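Local atomic coordinates of cytochrome c, class II (Shewanella frigidimarina, PDB entry 4ULV), a protein that binds heme c covalently and, as a class II cytochrome c', probably serves in electron transfer or the sensing of diatomic gases. Residues A[24-29]-A[43-48]; A[79-84]-A[123-128]; A[89-94]-A[112-117]. One frame throughout, in Å; residues are numbered along the deposited sequence.

Contact 1: A[24-29]-A[43-48]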
loop_
_atom_site.group_PDB
_atom_site.type_symbol
_atom_site.label_atom_id
_atom_site.label_comp_id
_atom_site.label_asym_id
_atom_site.label_seq_id
_atom_site.Cartn_x
_atom_site.Cartn_y
_atom_site.Cartn_z
ATOM N N GLY A 24 8.799 -7.708 7.015
ATOM C CA GLY A 24 10.216 -8.059 7.165
ATOM C C GLY A 24 10.990 -7.200 8.121
ATOM O O GLY A 24 11.770 -7.660 8.942
ATOM N N ASP A 25 10.688 -5.894 8.077
ATOM C CA ASP A 25 11.281 -4.982 9.058
ATOM C C ASP A 25 10.881 -5.289 10.477
ATOM O O ASP A 25 11.709 -5.270 11.409
ATOM C CB ASP A 25 11.037 -3.512 8.707
ATOM C CG ASP A 25 11.928 -2.586 9.497
ATOM O OD1 ASP A 25 13.160 -2.663 9.312
ATOM O OD2 ASP A 25 11.380 -1.769 10.297
ATOM N N MET A 26 9.594 -5.569 10.648
ATOM C CA MET A 26 9.075 -5.931 11.946
ATOM C C MET A 26 9.787 -7.217 12.436
ATOM O O MET A 26 10.205 -7.300 13.597
ATOM C CB MET A 26 7.570 -6.167 11.828
ATOM C CG MET A 26 6.829 -4.870 11.515
ATOM S SD MET A 26 5.122 -5.194 10.956
ATOM C CE MET A 26 4.596 -5.630 12.508
ATOM N N GLY A 27 9.913 -8.191 11.542
ATOM C CA GLY A 27 10.520 -9.481 11.960
ATOM C C GLY A 27 11.997 -9.250 12.268
ATOM O O GLY A 27 12.494 -9.813 13.293
ATOM N N ALA A 28 12.698 -8.388 11.535
ATOM C CA ALA A 28 14.116 -8.081 11.870
ATOM C C ALA A 28 14.268 -7.537 13.280
ATOM O O ALA A 28 15.200 -7.886 13.991
ATOM C CB ALA A 28 14.743 -7.128 10.851
ATOM N N MET A 29 13.349 -6.663 13.695
ATOM C CA MET A 29 13.402 -6.113 15.023
ATOM C C MET A 29 13.111 -7.181 16.104
ATOM O O MET A 29 13.742 -7.170 17.195
ATOM C CB MET A 29 12.360 -5.023 15.190
ATOM C CG MET A 29 12.640 -3.747 14.393
ATOM S SD MET A 29 11.478 -2.421 14.833
ATOM C CE MET A 29 12.062 -1.149 13.741
ATOM N N THR A 43 3.716 1.309 13.643
ATOM C CA THR A 43 3.240 1.938 12.389
ATOM C C THR A 43 3.445 0.975 11.174
ATOM O O THR A 43 2.587 0.971 10.263
ATOM C CB THR A 43 3.816 3.326 12.216
ATOM O OG1 THR A 43 2.853 4.130 11.501
ATOM C CG2 THR A 43 5.139 3.282 11.548
ATOM N N ARG A 44 4.457 0.115 11.257
ATOM C CA ARG A 44 4.600 -0.934 10.272
ATOM C C ARG A 44 3.481 -1.928 10.349
ATOM O O ARG A 44 2.982 -2.411 9.324
ATOM C CB ARG A 44 5.975 -1.589 10.307
ATOM C CG ARG A 44 7.059 -0.576 9.875
ATOM C CD ARG A 44 8.124 -1.236 9.137
ATOM N NE ARG A 44 9.281 -0.435 9.044
ATOM C CZ ARG A 44 9.474 0.479 8.100
ATOM N NH1 ARG A 44 8.521 0.728 7.230
ATOM N NH2 ARG A 44 10.628 1.114 8.086
ATOM N N ALA A 45 3.069 -2.263 11.587
ATOM C CA ALA A 45 1.943 -3.148 11.705
ATOM C C ALA A 45 0.676 -2.519 11.128
ATOM O O ALA A 45 -0.138 -3.199 10.469
ATOM C CB ALA A 45 1.732 -3.507 13.206
ATOM N N ASP A 46 0.496 -1.221 11.337
ATOM C CA ASP A 46 -0.659 -0.522 10.747
ATOM C C ASP A 46 -0.520 -0.529 9.203
ATOM O O ASP A 46 -1.501 -0.777 8.509
ATOM C CB ASP A 46 -0.723 0.907 11.284
ATOM C CG ASP A 46 -1.066 0.981 12.794
ATOM O OD1 ASP A 46 -1.826 0.116 13.228
ATOM O OD2 ASP A 46 -0.529 1.851 13.516
ATOM N N ASN A 47 0.701 -0.363 8.680
ATOM C CA ASN A 47 0.926 -0.469 7.214
ATOM C C ASN A 47 0.503 -1.847 6.714
ATOM O O ASN A 47 -0.207 -2.003 5.717
ATOM C CB ASN A 47 2.345 -0.251 6.854
ATOM C CG ASN A 47 2.812 1.190 7.008
ATOM O OD1 ASN A 47 1.959 2.112 7.097
ATOM N ND2 ASN A 47 4.094 1.450 6.963
ATOM N N VAL A 48 0.973 -2.896 7.406
ATOM C CA VAL A 48 0.588 -4.241 6.993
ATOM C C VAL A 48 -0.926 -4.495 7.030
ATOM O O VAL A 48 -1.544 -5.099 6.172
ATOM C CB VAL A 48 1.392 -5.356 7.794
ATOM C CG1 VAL A 48 0.888 -6.750 7.456
ATOM C CG2 VAL A 48 2.885 -5.226 7.475
HETATM O O HOH W 1 12.670 0.581 10.132
#
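Asp25 and Arg44 form the charged half of this helix pairing: Arg44 NE donates to Asp25 OD2 at 2.8 Å, in a salt bridge bent to 143° at the hydrogen. The carboxylate stands almost perpendicular to the guanidinium, and NE reaches OD2 from above the carboxylate plane instead of through its rim. A water bridges the same two side chains, donating to Asp25 OD2 and accepting from Arg44 NH2 at 2.9 Å, so OD2 is gripped twice. The other carboxylate oxygen, OD1, pairs with Lys34, while Arg44 also holds Asn22 OD1 through NH1 and Glu57 of the second subunit through NH2. The charge cluster thus continues into the dimer interface, and a leucine in place of Arg44 would probably cost Asp25 OD2 its charged partner and Glu57 of the second subunit this salt bridge. The two helices, 5-30 and 38-51, are neighbours in the four-helix bundle of cytochromes c'; here they run roughly antiparallel, at 145°, with local axes 9.9 Å apart. Apolar contact falls to Met26, which lies against Arg44 in the opposite direction, CG meeting Arg44 CB at 3.6 Å. Its chain bends at the last torsion (chi3 73°), which brings the methyl CE onto Ala45 CB, also 3.6 Å away. The sulfur SD lies 4.1 Å from Val48 CG2. Leu95 of helix 78-98 and Phe41 of helix 38-51 cover Met26 further.

Contact 2: A[79-84]-A[123-128]. With HEC (heme c), chain C.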
loop_
_atom_site.group_PDB
_atom_site.type_symbol
_atom_site.label_atom_id
_atom_site.label_comp_id
_atom_site.label_asym_id
_atom_site.label_seq_id
_atom_site.Cartn_x
_atom_site.Cartn_y
_atom_site.Cartn_z
ATOM N N ALA A 79 -13.339 -19.782 -2.959
ATOM C CA ALA A 79 -13.872 -19.665 -1.591
ATOM C C ALA A 79 -12.787 -19.842 -0.548
ATOM O O ALA A 79 -12.673 -19.069 0.408
ATOM C CB ALA A 79 -15.021 -20.603 -1.395
ATOM N N ASP A 80 -11.991 -20.896 -0.723
ATOM C CA ASP A 80 -10.924 -21.128 0.233
ATOM C C ASP A 80 -9.884 -20.014 0.199
ATOM O O ASP A 80 -9.424 -19.558 1.230
ATOM C CB ASP A 80 -10.250 -22.497 0.058
ATOM C CG ASP A 80 -9.170 -22.757 1.097
ATOM O OD1 ASP A 80 -9.498 -22.878 2.321
ATOM O OD2 ASP A 80 -8.009 -22.788 0.666
ATOM N N PHE A 81 -9.507 -19.585 -1.024
ATOM C CA PHE A 81 -8.606 -18.478 -1.167
ATOM C C PHE A 81 -9.085 -17.213 -0.417
ATOM O O PHE A 81 -8.300 -16.526 0.249
ATOM C CB PHE A 81 -8.369 -18.164 -2.668
ATOM C CG PHE A 81 -7.368 -17.080 -2.912
ATOM C CD1 PHE A 81 -6.027 -17.359 -2.943
ATOM C CD2 PHE A 81 -7.775 -15.762 -3.199
ATOM C CE1 PHE A 81 -5.087 -16.414 -3.206
ATOM C CE2 PHE A 81 -6.829 -14.795 -3.494
ATOM C CZ PHE A 81 -5.484 -15.100 -3.528
ATOM N N ASP A 82 -10.354 -16.896 -0.651
ATOM C CA ASP A 82 -10.967 -15.704 -0.052
ATOM C C ASP A 82 -11.079 -15.845 1.489
ATOM O O ASP A 82 -10.880 -14.874 2.178
ATOM C CB ASP A 82 -12.353 -15.441 -0.652
ATOM C CG ASP A 82 -12.298 -15.010 -2.097
ATOM O OD1 ASP A 82 -11.190 -14.685 -2.617
ATOM O OD2 ASP A 82 -13.400 -14.957 -2.723
ATOM N N SER A 83 -11.316 -17.072 1.991
ATOM C CA SER A 83 -11.314 -17.312 3.437
ATOM C C SER A 83 -9.923 -17.041 4.000
ATOM O O SER A 83 -9.768 -16.328 4.966
ATOM C CB SER A 83 -11.757 -18.734 3.674
ATOM O OG SER A 83 -11.653 -19.080 5.058
ATOM N N LYS A 84 -8.882 -17.587 3.326
ATOM C CA LYS A 84 -7.492 -17.310 3.763
ATOM C C LYS A 84 -7.176 -15.800 3.709
ATOM O O LYS A 84 -6.512 -15.231 4.571
ATOM C CB LYS A 84 -6.452 -18.086 2.915
ATOM C CG LYS A 84 -6.427 -19.543 3.198
ATOM C CD LYS A 84 -5.250 -20.223 2.448
ATOM C CE LYS A 84 -5.199 -21.742 2.501
ATOM N NZ LYS A 84 -5.429 -22.278 3.848
ATOM N N ASP A 123 1.674 -21.917 0.394
ATOM C CA ASP A 123 1.842 -23.379 0.234
ATOM C C ASP A 123 0.832 -23.931 -0.731
ATOM O O ASP A 123 1.142 -24.833 -1.522
ATOM C CB ASP A 123 1.674 -24.047 1.607
ATOM C CG ASP A 123 2.917 -23.974 2.441
ATOM O OD1 ASP A 123 3.979 -23.579 1.948
ATOM O OD2 ASP A 123 2.774 -24.298 3.653
ATOM N N VAL A 124 -0.385 -23.373 -0.730
ATOM C CA VAL A 124 -1.489 -23.892 -1.549
ATOM C C VAL A 124 -1.588 -23.192 -2.917
ATOM O O VAL A 124 -1.938 -23.858 -3.902
ATOM C CB VAL A 124 -2.832 -23.869 -0.769
ATOM C CG1 VAL A 124 -3.948 -24.435 -1.580
ATOM C CG2 VAL A 124 -2.682 -24.605 0.523
ATOM N N TYR A 125 -1.348 -21.859 -2.957
ATOM C CA TYR A 125 -1.764 -21.029 -4.080
ATOM C C TYR A 125 -0.665 -20.314 -4.813
ATOM O O TYR A 125 -0.974 -19.615 -5.805
ATOM C CB TYR A 125 -2.809 -20.052 -3.567
ATOM C CG TYR A 125 -4.068 -20.717 -3.146
ATOM C CD1 TYR A 125 -4.863 -21.407 -4.011
ATOM C CD2 TYR A 125 -4.505 -20.645 -1.812
ATOM C CE1 TYR A 125 -6.016 -22.020 -3.619
ATOM C CE2 TYR A 125 -5.656 -21.267 -1.414
ATOM C CZ TYR A 125 -6.413 -21.997 -2.281
ATOM O OH TYR A 125 -7.559 -22.652 -1.930
ATOM N N LYS A 126 0.592 -20.483 -4.441
ATOM C CA LYS A 126 1.717 -19.785 -5.076
ATOM C C LYS A 126 2.701 -20.804 -5.522
ATOM O O LYS A 126 2.988 -21.794 -4.871
ATOM C CB LYS A 126 2.401 -18.776 -4.128
ATOM C CG LYS A 126 3.378 -17.814 -4.752
ATOM C CD LYS A 126 4.000 -16.880 -3.741
ATOM C CE LYS A 126 5.082 -15.953 -4.230
ATOM N NZ LYS A 126 6.341 -16.695 -4.551
ATOM N N LYS A 127 3.287 -20.571 -6.695
ATOM C CA LYS A 127 4.363 -21.459 -7.223
ATOM C C LYS A 127 5.511 -21.489 -6.249
ATOM O O LYS A 127 5.804 -20.515 -5.560
ATOM C CB LYS A 127 4.861 -20.970 -8.600
ATOM C CG LYS A 127 3.785 -20.991 -9.647
ATOM C CD LYS A 127 4.247 -20.446 -10.990
ATOM C CE LYS A 127 3.050 -20.232 -11.919
ATOM N NZ LYS A 127 3.327 -19.481 -13.178
ATOM N N ASP A 128 6.181 -22.636 -6.177
ATOM C CA ASP A 128 7.451 -22.731 -5.455
ATOM C C ASP A 128 8.575 -21.925 -6.099
ATOM O O ASP A 128 9.491 -21.540 -5.368
ATOM C CB ASP A 128 7.937 -24.177 -5.410
ATOM C CG ASP A 128 7.100 -25.061 -4.527
ATOM O OD1 ASP A 128 6.161 -24.594 -3.831
ATOM O OD2 ASP A 128 7.436 -26.266 -4.551
ATOM O OXT ASP A 128 8.602 -21.669 -7.322
HETATM FE FE HEC C . 1.915 -13.487 -0.572
HETATM C CHA HEC C . 3.153 -13.127 -3.754
HETATM C CHB HEC C . 4.608 -11.857 0.633
HETATM C CHC HEC C . 0.396 -13.268 2.457
HETATM C CHD HEC C . -0.835 -15.027 -1.832
HETATM N NA HEC C . 3.590 -12.606 -1.458
HETATM C C1A HEC C . 3.957 -12.573 -2.754
HETATM C C2A HEC C . 5.194 -11.936 -2.929
HETATM C C3A HEC C . 5.605 -11.578 -1.683
HETATM C C4A HEC C . 4.581 -12.001 -0.777
HETATM C CMA HEC C . 6.881 -10.899 -1.318
HETATM C CAA HEC C . 5.913 -11.722 -4.266
HETATM C CBA HEC C . 5.455 -10.394 -4.901
HETATM C CGA HEC C . 6.198 -10.070 -6.193
HETATM O O1A HEC C . 5.901 -10.691 -7.211
HETATM O O2A HEC C . 7.042 -9.160 -6.166
HETATM N NB HEC C . 2.363 -12.600 1.241
HETATM C C1B HEC C . 3.567 -12.077 1.606
HETATM C C2B HEC C . 3.698 -11.859 2.985
HETATM C C3B HEC C . 2.483 -12.264 3.454
HETATM C C4B HEC C . 1.679 -12.718 2.413
HETATM C CMB HEC C . 4.893 -11.401 3.719
HETATM C CAB HEC C . 1.978 -12.290 4.886
HETATM C CBB HEC C . 2.403 -11.104 5.744
HETATM N NC HEC C . 0.032 -13.995 0.210
HETATM C C1C HEC C . -0.397 -13.902 1.529
HETATM C C2C HEC C . -1.671 -14.483 1.674
HETATM C C3C HEC C . -2.048 -14.981 0.428
HETATM C C4C HEC C . -0.936 -14.649 -0.433
HETATM C CMC HEC C . -2.421 -14.540 3.008
HETATM C CAC HEC C . -3.270 -15.740 0.013
HETATM C CBC HEC C . -4.556 -15.558 0.761
HETATM N ND HEC C . 1.241 -13.965 -2.486
HETATM C C1D HEC C . 0.177 -14.693 -2.793
HETATM C C2D HEC C . 0.143 -15.074 -4.167
HETATM C C3D HEC C . 1.222 -14.447 -4.720
HETATM C C4D HEC C . 1.920 -13.822 -3.655
HETATM C CMD HEC C . -0.883 -15.869 -4.865
HETATM C CAD HEC C . 1.588 -14.420 -6.171
HETATM C CBD HEC C . 1.193 -13.114 -6.867
HETATM C CGD HEC C . 1.571 -13.078 -8.360
HETATM O O1D HEC C . 2.734 -13.527 -8.663
HETATM O O2D HEC C . 0.684 -12.685 -9.131
#
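Tyr125 meets three side chains of helix 78-98. Its hydroxyl donates a short bond, 2.6 Å, from OH to Asp80 OD2, entering by the anti lone pair, the one turned away from the other carboxylate oxygen; Asp80 lies at the edge of the tyrosine ring, near its plane. Phe81 presents its edge to the face of the same ring in a T-shaped pair, centroids 5.4 Å apart and planes at 88°, with Phe81 CD1 3.8 Å from Tyr125 CD2. On the opposite face Val124 CG1 sits over the ring centre, so Tyr125 is clamped from both sides while the bond to Asp80 fixes its tip. Lys84 adds its aliphatic chain, CE lying 4.0 Å from Tyr125 CE2. The heme comes next. Phe81 CG is anti to the backbone N (chi1 -176°), which carries CE1 to 3.8 Å from CAC of heme c, and CBC of the same heme rests over one face of the phenylalanine ring. Lys84 CB touches that CBC as well. Beyond the helix end Lys126 lies over a face of the porphyrin, CD above ring D and CE 3.5 Å from the heme CHA. The pair therefore forms a wall of the heme pocket close to Cys121, one of the covalent attachment points. Further out, Phe59 meets the Phe81 ring, and the Tyr125 backbone is hydrogen-bonded to Leu71. Ile74 of the short helix 73-76 touches the side chains of both Phe81 and Tyr125, where the start of helix 78-98 faces the end of helix 104-125.

Contact 3: A[89-94]-A[112-117]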
loop_
_atom_site.group_PDB
_atom_site.type_symbol
_atom_site.label_atom_id
_atom_site.label_comp_id
_atom_site.label_asym_id
_atom_site.label_seq_id
_atom_site.Cartn_x
_atom_site.Cartn_y
_atom_site.Cartn_z
ATOM N N GLN A 89 -6.320 -10.554 6.519
ATOM C CA GLN A 89 -6.690 -9.172 6.866
ATOM C C GLN A 89 -6.992 -9.108 8.357
ATOM O O GLN A 89 -6.573 -8.164 9.027
ATOM C CB GLN A 89 -7.903 -8.700 6.026
ATOM C CG GLN A 89 -7.591 -8.580 4.510
ATOM C CD GLN A 89 -8.795 -8.245 3.640
ATOM O OE1 GLN A 89 -9.896 -7.947 4.147
ATOM N NE2 GLN A 89 -8.586 -8.233 2.327
ATOM N N ASP A 90 -7.713 -10.091 8.868
ATOM C CA ASP A 90 -8.048 -10.118 10.305
ATOM C C ASP A 90 -6.780 -10.239 11.192
ATOM O O ASP A 90 -6.635 -9.533 12.195
ATOM C CB ASP A 90 -8.961 -11.295 10.604
ATOM C CG ASP A 90 -10.366 -11.126 10.082
ATOM O OD1 ASP A 90 -10.832 -9.967 9.793
ATOM O OD2 ASP A 90 -11.085 -12.186 10.010
ATOM N N ASN A 91 -5.887 -11.206 10.870
ATOM C CA ASN A 91 -4.710 -11.339 11.664
ATOM C C ASN A 91 -3.739 -10.182 11.578
ATOM O O ASN A 91 -3.081 -9.827 12.531
ATOM C CB ASN A 91 -4.091 -12.704 11.448
ATOM C CG ASN A 91 -3.248 -12.816 10.193
ATOM O OD1 ASN A 91 -2.425 -11.951 9.915
ATOM N ND2 ASN A 91 -3.401 -13.937 9.470
ATOM N N ALA A 92 -3.697 -9.501 10.420
ATOM C CA ALA A 92 -2.881 -8.297 10.311
ATOM C C ALA A 92 -3.441 -7.178 11.210
ATOM O O ALA A 92 -2.673 -6.460 11.845
ATOM C CB ALA A 92 -2.812 -7.838 8.851
ATOM N N ALA A 93 -4.768 -7.074 11.229
ATOM C CA ALA A 93 -5.418 -6.096 12.128
ATOM C C ALA A 93 -5.049 -6.446 13.593
ATOM O O ALA A 93 -4.750 -5.573 14.443
ATOM C CB ALA A 93 -6.923 -6.079 11.948
ATOM N N ALA A 94 -5.103 -7.742 13.907
ATOM C CA ALA A 94 -4.793 -8.202 15.272
ATOM C C ALA A 94 -3.341 -7.920 15.678
ATOM O O ALA A 94 -3.040 -7.557 16.819
ATOM C CB ALA A 94 -5.119 -9.660 15.458
ATOM N N ALA A 112 3.785 -14.312 14.697
ATOM C CA ALA A 112 3.757 -15.678 14.213
ATOM C C ALA A 112 2.437 -16.071 13.586
ATOM O O ALA A 112 2.410 -16.750 12.580
ATOM C CB ALA A 112 4.122 -16.657 15.327
ATOM N N ASN A 113 1.330 -15.605 14.143
ATOM C CA ASN A 113 0.034 -15.928 13.605
ATOM C C ASN A 113 -0.062 -15.336 12.163
ATOM O O ASN A 113 -0.611 -15.971 11.248
ATOM C CB ASN A 113 -1.083 -15.300 14.435
ATOM C CG ASN A 113 -1.294 -16.000 15.784
ATOM O OD1 ASN A 113 -0.810 -17.137 16.013
ATOM N ND2 ASN A 113 -2.044 -15.366 16.657
ATOM N N THR A 114 0.411 -14.097 12.013
ATOM C CA THR A 114 0.353 -13.460 10.685
ATOM C C THR A 114 1.295 -14.213 9.720
ATOM O O THR A 114 0.894 -14.516 8.557
ATOM C CB THR A 114 0.713 -12.015 10.845
ATOM O OG1 THR A 114 -0.250 -11.367 11.725
ATOM C CG2 THR A 114 0.682 -11.299 9.525
ATOM N N GLY A 115 2.516 -14.554 10.141
ATOM C CA GLY A 115 3.447 -15.290 9.336
ATOM C C GLY A 115 2.881 -16.591 8.857
ATOM O O GLY A 115 3.111 -16.998 7.690
ATOM N N LYS A 116 2.186 -17.300 9.731
ATOM C CA LYS A 116 1.568 -18.574 9.338
ATOM C C LYS A 116 0.575 -18.421 8.236
ATOM O O LYS A 116 0.463 -19.336 7.391
ATOM C CB LYS A 116 0.859 -19.179 10.547
ATOM C CG LYS A 116 0.201 -20.565 10.339
ATOM C CD LYS A 116 -0.280 -21.225 11.669
ATOM C CE LYS A 116 -1.002 -22.538 11.428
ATOM N NZ LYS A 116 -2.383 -22.382 10.896
ATOM N N SER A 117 -0.140 -17.285 8.202
ATOM C CA SER A 117 -1.088 -17.106 7.127
ATOM C C SER A 117 -0.410 -16.848 5.799
ATOM O O SER A 117 -0.916 -17.328 4.798
ATOM C CB SER A 117 -2.081 -15.996 7.402
ATOM O OG SER A 117 -1.407 -14.772 7.532
#
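Asn91 spans the gap to Thr114 and Ser117, and carries most of the contact. Its CB is still distant, 4.1 Å from Thr114 OG1. CG sits between the backbone N and the carbonyl carbon (chi1 81°), a rotation that swings the amide across to the facing helix, where CG lies 3.7 Å from Thr114 CA. At the tip the two amide atoms part. OD1 comes within 2.9 Å of Thr114 OG1, which also meets Ala110 O one turn earlier, and touches the methyl CG2 of Thr114 at 3.2 Å. ND2 donates to Ser117 OG at 2.9 Å, nearly straight at 161° and slightly tilted from the amide plane. Asn91 and Ser117 each adopt two conformers, so both polar contacts of Asn91 hold for one conformer. Ser117 directly precedes Cys118 of the CXXCH heme-binding motif and itself touches the heme. Helices 78-98 and 104-125 run antiparallel here, at 158°, with local axes 9.0 Å apart; Phe88 and Leu95 of helix 78-98 pack against Thr114, and Ala92 leans on Ser52, just past helix 38-51.

From the N terminus, helix 5-30 turns back onto helix 38-51, and contact 1 closes that first hairpin. Only later does the chain enter helix 78-98, whose opening turns belong to contact 2 and whose middle belongs to contact 3. Helix 104-125 then returns antiparallel: contact 3 closes the shorter loop, between 89-94 and 112-117, and contact 2 encloses it with a longer one, ending at the C terminus. Contacts 2 and 3 thus fasten one helix pair at two levels, centres about 15 Å apart. Val48 O packs on Ala92 CB, joining contacts 1 and 3 where helix 38-51 meets helix 78-98, whereas contacts 1 and 2 lie on opposite sides of the chain's centre.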